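Local coordinates for protein predicted phosphatase, HAD family (Clostridium acetobutylicum, PDB 3MC1) that probably acts as a phosphatase of the haloacid dehalogenase (HAD) family, although its substrate is not established and a sodium ion occupies its metal site, at residues A[86-91]-A[187-192]. Sequence-based numbering, arbitrary orientation.
Sequences KVYDGI and YGFGSY
Tyr187 drives the edge of its ring into the face of Tyr88, a T-shaped stack with centroids 5.0 Å apart and planes at 70°. The edge that arrives is the CD1–CE1 side: Tyr187 CD1 sits 3.8 Å above the centre of the Tyr88 ring, while Tyr187 CE1 comes within 3.7 Å of Tyr88 CD2. With chi1 at 60°, Tyr187 CG lies between its backbone N and carbonyl carbon, which brings that side of the ring against Tyr88. Tyrosine suits this position because its flank offers polarised C–H groups to a pi face while its hydroxyl reaches past the stack to bond the carbonyl O of Thr14. Beside that hydroxyl, Ile91 CD1 packs at 3.9 Å from Tyr187 OH, and Val207 of helix 207-215 touches both side chains. The two loops meet at the C-terminal edge of the parallel sheet of a Rossmann-like HAD core; Thr14 belongs to what looks like the DxDx(T/V) signature, whose Asp10 and Asp12 bind sodium with Asp167. The backbone N of Phe189 donates a hydrogen bond to Asp167 OD2. Toward the hydroxyl end of Tyr88, ring packing gives way to a water-bridged side. Tyr88 OH touches the Phe189 ring at CE2, 3.3 Å away, and lies 3.7 Å from Gly188 CA, where glycine presents only its slim backbone. A water in the plane of the Tyr88 ring links Tyr88 OH, at 2.9 Å, to Tyr187 O, to which it donates. A type II turn from Tyr88 to Ile91 calls for glycine at Gly90, whose positive phi would press a side chain against the preceding carbonyl.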
loop_
_atom_site.group_PDB
_atom_site.type_symbol
_atom_site.label_atom_id
_atom_site.label_comp_id
_atom_site.label_asym_id
_atom_site.label_seq_id
_atom_site.Cartn_x
_atom_site.Cartn_y
_atom_site.Cartn_z
ATOM N N LYS A 86 -7.852 10.427 2.043
ATOM C CA LYS A 86 -7.912 11.348 0.907
ATOM C C LYS A 86 -7.161 10.711 -0.248
ATOM O O LYS A 86 -6.219 9.959 -0.033
ATOM C CB LYS A 86 -7.230 12.684 1.238
ATOM C CG LYS A 86 -7.901 13.516 2.315
ATOM C CD LYS A 86 -7.065 14.751 2.686
ATOM C CE LYS A 86 -5.705 14.363 3.263
ATOM N NZ LYS A 86 -4.958 15.537 3.807
ATOM N N VAL A 87 -7.582 11.007 -1.472
ATOM C CA VAL A 87 -6.895 10.490 -2.655
ATOM C C VAL A 87 -5.847 11.541 -3.009
ATOM O O VAL A 87 -6.139 12.737 -2.957
ATOM C CB VAL A 87 -7.872 10.318 -3.838
ATOM C CG1 VAL A 87 -7.109 9.948 -5.101
ATOM C CG2 VAL A 87 -8.884 9.236 -3.511
ATOM N N TYR A 88 -4.626 11.117 -3.339
ATOM C CA TYR A 88 -3.582 12.076 -3.689
ATOM C C TYR A 88 -3.987 12.816 -4.956
ATOM O O TYR A 88 -4.575 12.221 -5.862
ATOM C CB TYR A 88 -2.237 11.371 -3.928
ATOM C CG TYR A 88 -1.510 10.922 -2.676
ATOM C CD1 TYR A 88 -0.894 11.843 -1.826
ATOM C CD2 TYR A 88 -1.430 9.568 -2.346
ATOM C CE1 TYR A 88 -0.216 11.423 -0.678
ATOM C CE2 TYR A 88 -0.758 9.142 -1.209
ATOM C CZ TYR A 88 -0.158 10.067 -0.377
ATOM O OH TYR A 88 0.472 9.626 0.768
ATOM N N ASP A 89 -3.687 14.113 -5.010
ATOM C CA ASP A 89 -4.019 14.906 -6.189
ATOM C C ASP A 89 -3.362 14.295 -7.431
ATOM O O ASP A 89 -2.211 13.842 -7.389
ATOM C CB ASP A 89 -3.531 16.353 -6.038
ATOM C CG ASP A 89 -4.234 17.097 -4.921
ATOM O OD1 ASP A 89 -5.473 16.959 -4.798
ATOM O OD2 ASP A 89 -3.551 17.832 -4.174
ATOM N N GLY A 90 -4.105 14.282 -8.530
ATOM C CA GLY A 90 -3.580 13.751 -9.772
ATOM C C GLY A 90 -3.750 12.260 -9.970
ATOM O O GLY A 90 -3.674 11.783 -11.098
ATOM N N ILE A 91 -4.006 11.519 -8.893
ATOM C CA ILE A 91 -4.151 10.071 -9.009
ATOM C C ILE A 91 -5.265 9.592 -9.934
ATOM O O ILE A 91 -5.026 8.751 -10.792
ATOM C CB ILE A 91 -4.325 9.390 -7.623
ATOM C CG1 ILE A 91 -2.972 9.319 -6.902
ATOM C CG2 ILE A 91 -4.908 7.985 -7.803
ATOM C CD1 ILE A 91 -1.915 8.502 -7.632
ATOM N N TYR A 187 6.270 10.916 -2.610
ATOM C CA TYR A 187 5.217 11.783 -2.092
ATOM C C TYR A 187 4.418 11.040 -1.028
ATOM O O TYR A 187 3.478 11.580 -0.447
ATOM C CB TYR A 187 4.299 12.272 -3.232
ATOM C CG TYR A 187 3.580 11.186 -4.007
ATOM C CD1 TYR A 187 2.459 10.533 -3.475
ATOM C CD2 TYR A 187 4.022 10.805 -5.276
ATOM C CE1 TYR A 187 1.800 9.529 -4.198
ATOM C CE2 TYR A 187 3.375 9.808 -6.001
ATOM C CZ TYR A 187 2.270 9.173 -5.464
ATOM O OH TYR A 187 1.672 8.168 -6.184
ATOM N N GLY A 188 4.810 9.799 -0.761
ATOM C CA GLY A 188 4.108 9.001 0.227
ATOM C C GLY A 188 4.777 8.985 1.588
ATOM O O GLY A 188 5.201 10.017 2.092
ATOM N N PHE A 189 4.901 7.806 2.177
ATOM C CA PHE A 189 5.499 7.706 3.497
ATOM C C PHE A 189 6.900 7.110 3.519
ATOM O O PHE A 189 7.407 6.723 4.569
ATOM C CB PHE A 189 4.534 6.942 4.399
ATOM C CG PHE A 189 3.183 7.589 4.481
ATOM C CD1 PHE A 189 2.953 8.640 5.364
ATOM C CD2 PHE A 189 2.171 7.225 3.596
ATOM C CE1 PHE A 189 1.735 9.324 5.358
ATOM C CE2 PHE A 189 0.951 7.900 3.580
ATOM C CZ PHE A 189 0.734 8.952 4.461
ATOM N N GLY A 190 7.522 7.050 2.347
ATOM C CA GLY A 190 8.875 6.536 2.239
ATOM C C GLY A 190 9.752 7.660 1.713
ATOM O O GLY A 190 9.251 8.579 1.066
ATOM N N SER A 191 11.052 7.604 1.982
ATOM C CA SER A 191 11.949 8.655 1.512
ATOM C C SER A 191 12.753 8.195 0.311
ATOM O O SER A 191 12.851 6.996 0.041
ATOM C CB SER A 191 12.902 9.076 2.631
ATOM O OG SER A 191 13.817 8.044 2.948
ATOM N N TYR A 192 13.320 9.147 -0.420
ATOM C CA TYR A 192 14.149 8.812 -1.571
ATOM C C TYR A 192 15.232 7.824 -1.132
ATOM O O TYR A 192 15.451 6.791 -1.769
ATOM C CB TYR A 192 14.829 10.063 -2.119
ATOM C CG TYR A 192 15.885 9.748 -3.144
ATOM C CD1 TYR A 192 15.549 9.533 -4.478
ATOM C CD2 TYR A 192 17.223 9.613 -2.773
ATOM C CE1 TYR A 192 16.520 9.193 -5.417
ATOM C CE2 TYR A 192 18.198 9.272 -3.701
ATOM C CZ TYR A 192 17.840 9.064 -5.018
ATOM O OH TYR A 192 18.807 8.729 -5.933
HETATM O O HOH W 1 1.821 11.747 2.253
#